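Phytase (Citrobacter braakii, PDB 3ZHC) belongs to branch 2 of the histidine phosphatase superfamily, the family in which bacterial phytases of this kind are placed. Local coordinates at residues Ala299-Gly304 and Ser416-Ile421; Gly304-Glu307 and Ile312-Pro315. The protein carries 2 engineered substitutions. All coordinates share one frame; numbering follows the deposited sequence.

Interaction 1 (Ala299-Gly304 and Ser416-Ile421); sequences ALLTNG and SFSRLI
Leu300 meets Phe417, and Leu301 meets Ser418, where the last turn of helix 282-301 packs against helix 414-424 in this histidine phosphatase fold. It is a small helix-to-helix contact with two side chains from each partner, and the closest pair of CA atoms, those of Leu301 and Ser418, is 8.0 Å apart. The first pair is apolar. The side chains of Leu300 and Phe417 cross at about a right angle, and one methyl of the leucine does the touching: Leu300 CD2 lies 3.7 Å from Phe417 CE2, meeting the ring obliquely. With its CG anti to the backbone N (chi1 178°), Phe417 holds its ring out from its own helix towards Leu300. The Phe417 side chain also touches Ile296, one turn earlier on helix 282-301, while Leu300 packs on Val34 of strand 28-38. This buried leucine thus bridges the C-terminal helix and the central sheet.

The second pair is mixed. Leu301 is extended, with CG anti to its carbonyl carbon (chi1 -72°) and CD1 carried on outward by a chi2 of -179°, and this methyl comes up against the serine hydroxyl. The polar needs of Ser418 OG are met elsewhere, through hydrogen bonds with Asp297 of the leucine's own helix and with Lys422 one turn further along helix 414-424. Asp297 therefore adds a polar link between the two helices beside the apolar touch. Beyond Leu301 the chain leaves helical geometry at Thr302, and Thr302 OG1 turns back to bond Thr298 O. At the closest point of the contact, Leu301 CD1 sits 3.2 Å from Ser418 OG, with Ser418 CB behind it at 3.9 Å.

Interaction 2 (Gly304-Glu307 and Ile312-Pro315); sequences GTTE and IKLP
Thr306 and Lys313 lie side by side on one face of a two-stranded beta hairpin, strands 305-307 and 312-314, where they form the antiparallel non-hydrogen-bonded pair. From CB the lysine starts with CG anti to its carbonyl carbon, and a bend at chi2 (-69°) swings the rest of the chain over its neighbour. Lys313 CD lies beside the threonine, 4.0 Å from Thr306 CB. CE follows at a similar distance from Thr306 OG1, and NZ ends close to that hydroxyl in a weak hydrogen bond. The other face carries Thr305, Glu307, Ile312 and Leu314; there Ile312 packs on Ala106 and Ile108 of strand 105-109, and Leu314 on Thr298 of helix 282-301. Glu307 turns its carboxylate back to the turn, where OE2 takes a hydrogen bond from Arg309 N. Along the backbone, Glu307 N gives a bond of 2.7 Å to Ile312 O. Past the strands a cis peptide bond leads into Pro315, whose CD lies against Gly304 N. Just ahead of that proline, Leu314 O accepts Thr305 N at 2.8 Å, with the donor standing 41° out of the carbonyl plane.

In the fold
The chain runs through strand 28-38 of the central sheet long before it reaches helix 282-301, whose last turn opens interaction 1; interaction 2 opens at Gly304, just beyond it. Gly304, which the two share, then leads straight into the hairpin. Interaction 2 closes at once, a short loop with four residues between its segments, and the chain goes on into strand 318-323 of the mixed sheet. Interaction 1 closes far later: 111 residues, including the whole hairpin, pass before helix 414-424 comes back to the helix end. The short loop thus lies within the long one. Their centres are 14 Å apart, and they touch where Thr302 O packs on Pro315 CB, so helix end, hairpin and C-terminal helix meet around residues 299-304.

Interaction 1 (Ala299-Gly304 and Ser416-Ile421)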
loop_
_atom_site.group_PDB
_atom_site.type_symbol
_atom_site.label_atom_id
_atom_site.label_comp_id
_atom_site.label_asym_id
_atom_site.label_seq_id
_atom_site.Cartn_x
_atom_site.Cartn_y
_atom_site.Cartn_z
ATOM N N ALA B 299 25.178 -17.172 13.722
ATOM C CA ALA B 299 25.953 -15.935 13.942
ATOM C C ALA B 299 25.476 -15.128 15.154
ATOM O O ALA B 299 26.282 -14.517 15.836
ATOM C CB ALA B 299 25.946 -15.062 12.681
ATOM N N LEU B 300 24.167 -15.138 15.402
ATOM C CA LEU B 300 23.568 -14.451 16.563
ATOM C C LEU B 300 23.651 -15.264 17.878
ATOM O O LEU B 300 23.730 -14.670 18.952
ATOM C CB LEU B 300 22.108 -14.050 16.258
ATOM C CG LEU B 300 21.854 -12.644 15.671
ATOM C CD1 LEU B 300 22.966 -12.143 14.767
ATOM C CD2 LEU B 300 20.494 -12.596 14.949
ATOM N N LEU B 301 23.652 -16.605 17.782
ATOM C CA LEU B 301 23.627 -17.498 18.979
ATOM C C LEU B 301 24.960 -17.966 19.567
ATOM O O LEU B 301 25.116 -17.947 20.792
ATOM C CB LEU B 301 22.808 -18.775 18.681
ATOM C CG LEU B 301 21.311 -18.660 18.576
ATOM C CD1 LEU B 301 20.752 -20.043 18.311
ATOM C CD2 LEU B 301 20.720 -18.071 19.838
ATOM N N THR B 302 25.904 -18.395 18.724
ATOM C CA THR B 302 27.112 -19.071 19.259
ATOM C C THR B 302 28.094 -18.158 19.986
ATOM O O THR B 302 28.180 -16.958 19.709
ATOM C CB THR B 302 27.884 -19.863 18.182
ATOM O OG1 THR B 302 28.382 -18.976 17.174
ATOM C CG2 THR B 302 26.968 -20.936 17.561
ATOM N N ASN B 303 28.821 -18.776 20.931
ATOM C CA ASN B 303 29.887 -18.143 21.696
ATOM C C ASN B 303 31.277 -18.646 21.222
ATOM O O ASN B 303 32.277 -18.473 21.925
ATOM C CB ASN B 303 29.665 -18.390 23.209
ATOM C CG ASN B 303 28.407 -17.651 23.763
ATOM O OD1 ASN B 303 27.570 -18.252 24.456
ATOM N ND2 ASN B 303 28.283 -16.349 23.451
ATOM N N GLY B 304 31.320 -19.255 20.017
ATOM C CA GLY B 304 32.550 -19.800 19.431
ATOM C C GLY B 304 32.263 -20.910 18.424
ATOM O O GLY B 304 31.866 -22.012 18.809
ATOM N N SER B 416 13.293 -16.833 21.326
ATOM C CA SER B 416 12.054 -16.712 20.509
ATOM C C SER B 416 12.401 -16.524 19.030
ATOM O O SER B 416 11.733 -17.083 18.159
ATOM C CB SER B 416 11.155 -15.542 20.960
ATOM O OG SER B 416 10.428 -15.852 22.118
ATOM N N PHE B 417 13.444 -15.720 18.763
ATOM C CA PHE B 417 13.938 -15.514 17.403
ATOM C C PHE B 417 14.456 -16.830 16.831
ATOM O O PHE B 417 14.059 -17.227 15.734
ATOM C CB PHE B 417 15.043 -14.430 17.353
ATOM C CG PHE B 417 15.613 -14.213 15.974
ATOM C CD1 PHE B 417 14.882 -13.509 15.009
ATOM C CD2 PHE B 417 16.875 -14.716 15.631
ATOM C CE1 PHE B 417 15.399 -13.303 13.708
ATOM C CE2 PHE B 417 17.402 -14.515 14.336
ATOM C CZ PHE B 417 16.656 -13.805 13.374
ATOM N N SER B 418 15.332 -17.499 17.588
ATOM C CA SER B 418 15.915 -18.786 17.169
ATOM C C SER B 418 14.851 -19.878 16.963
ATOM O O SER B 418 14.928 -20.637 16.014
ATOM C CB SER B 418 16.956 -19.260 18.182
ATOM O OG SER B 418 17.650 -20.388 17.701
ATOM N N ARG B 419 13.864 -19.938 17.859
ATOM C CA ARG B 419 12.783 -20.949 17.761
ATOM C C ARG B 419 11.846 -20.714 16.563
ATOM O O ARG B 419 11.314 -21.665 16.011
ATOM C CB ARG B 419 12.003 -21.073 19.102
ATOM C CG ARG B 419 12.779 -21.947 20.142
ATOM C CD ARG B 419 12.069 -22.081 21.537
ATOM N NE ARG B 419 10.599 -22.232 21.417
ATOM C CZ ARG B 419 9.681 -21.254 21.601
ATOM N NH1 ARG B 419 10.031 -19.990 21.941
ATOM N NH2 ARG B 419 8.384 -21.549 21.451
ATOM N N LEU B 420 11.662 -19.452 16.176
ATOM C CA LEU B 420 10.900 -19.107 14.957
ATOM C C LEU B 420 11.628 -19.615 13.714
ATOM O O LEU B 420 10.990 -20.085 12.770
ATOM C CB LEU B 420 10.693 -17.605 14.869
ATOM C CG LEU B 420 9.814 -17.041 13.767
ATOM C CD1 LEU B 420 8.417 -17.659 13.776
ATOM C CD2 LEU B 420 9.735 -15.548 13.946
ATOM N N ILE B 421 12.968 -19.517 13.733
ATOM C CA ILE B 421 13.821 -20.041 12.663
ATOM C C ILE B 421 13.720 -21.575 12.578
ATOM O O ILE B 421 13.709 -22.124 11.484
ATOM C CB ILE B 421 15.319 -19.549 12.805
ATOM C CG1 ILE B 421 15.404 -18.059 12.455
ATOM C CG2 ILE B 421 16.269 -20.354 11.930
ATOM C CD1 ILE B 421 16.791 -17.474 12.510
#

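Interaction 2 (Gly304-Glu307 and Ile312-Pro315)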
loop_
_atom_site.group_PDB
_atom_site.type_symbol
_atom_site.label_atom_id
_atom_site.label_comp_id
_atom_site.label_asym_id
_atom_site.label_seq_id
_atom_site.Cartn_x
_atom_site.Cartn_y
_atom_site.Cartn_z
ATOM N N GLY B 304 31.320 -19.255 20.017
ATOM C CA GLY B 304 32.550 -19.800 19.431
ATOM C C GLY B 304 32.263 -20.910 18.424
ATOM O O GLY B 304 31.866 -22.012 18.809
ATOM N N THR B 305 32.451 -20.614 17.134
ATOM C CA THR B 305 32.248 -21.609 16.037
ATOM C C THR B 305 33.109 -21.247 14.845
ATOM O O THR B 305 33.439 -20.080 14.643
ATOM C CB THR B 305 30.754 -21.706 15.561
ATOM O OG1 THR B 305 29.872 -21.705 16.686
ATOM C CG2 THR B 305 30.504 -22.975 14.725
ATOM N N THR B 306 33.472 -22.246 14.054
ATOM C CA THR B 306 34.272 -22.032 12.858
ATOM C C THR B 306 33.406 -22.376 11.656
ATOM O O THR B 306 33.024 -23.530 11.470
ATOM C CB THR B 306 35.618 -22.835 12.895
ATOM O OG1 THR B 306 36.326 -22.639 11.670
ATOM C CG2 THR B 306 35.397 -24.343 13.128
ATOM N N GLU B 307 33.078 -21.357 10.847
ATOM C CA GLU B 307 32.299 -21.557 9.614
ATOM C C GLU B 307 33.159 -22.393 8.664
ATOM O O GLU B 307 34.224 -21.969 8.239
ATOM C CB GLU B 307 31.834 -20.202 9.002
ATOM C CG GLU B 307 31.502 -20.197 7.512
ATOM C CD GLU B 307 30.575 -21.303 7.089
ATOM O OE1 GLU B 307 29.644 -21.652 7.844
ATOM O OE2 GLU B 307 30.778 -21.831 5.992
ATOM N N ILE B 312 35.431 -18.745 8.383
ATOM C CA ILE B 312 35.180 -17.560 9.197
ATOM C C ILE B 312 35.033 -18.011 10.634
ATOM O O ILE B 312 34.292 -18.941 10.913
ATOM C CB ILE B 312 33.904 -16.784 8.729
ATOM C CG1 ILE B 312 34.113 -16.213 7.319
ATOM C CG2 ILE B 312 33.546 -15.662 9.702
ATOM C CD1 ILE B 312 32.892 -15.556 6.732
ATOM N N LYS B 313 35.748 -17.354 11.544
ATOM C CA LYS B 313 35.649 -17.662 12.961
ATOM C C LYS B 313 34.522 -16.834 13.543
ATOM O O LYS B 313 34.694 -15.643 13.801
ATOM C CB LYS B 313 36.971 -17.380 13.686
ATOM C CG LYS B 313 38.160 -18.282 13.220
ATOM C CD LYS B 313 37.981 -19.753 13.633
ATOM C CE LYS B 313 39.254 -20.589 13.356
ATOM N NZ LYS B 313 39.033 -22.053 13.655
ATOM N N LEU B 314 33.356 -17.470 13.729
ATOM C CA LEU B 314 32.201 -16.823 14.361
ATOM C C LEU B 314 32.365 -17.003 15.876
ATOM O O LEU B 314 32.971 -17.977 16.307
ATOM C CB LEU B 314 30.878 -17.427 13.861
ATOM C CG LEU B 314 30.490 -17.208 12.376
ATOM C CD1 LEU B 314 29.237 -17.990 12.004
ATOM C CD2 LEU B 314 30.304 -15.710 12.041
ATOM N N PRO B 315 31.829 -16.075 16.698
ATOM C CA PRO B 315 31.054 -14.887 16.362
ATOM C C PRO B 315 31.906 -13.700 15.879
ATOM O O PRO B 315 33.126 -13.677 16.051
ATOM C CB PRO B 315 30.392 -14.532 17.691
ATOM C CG PRO B 315 31.420 -14.896 18.701
ATOM C CD PRO B 315 32.055 -16.167 18.153
#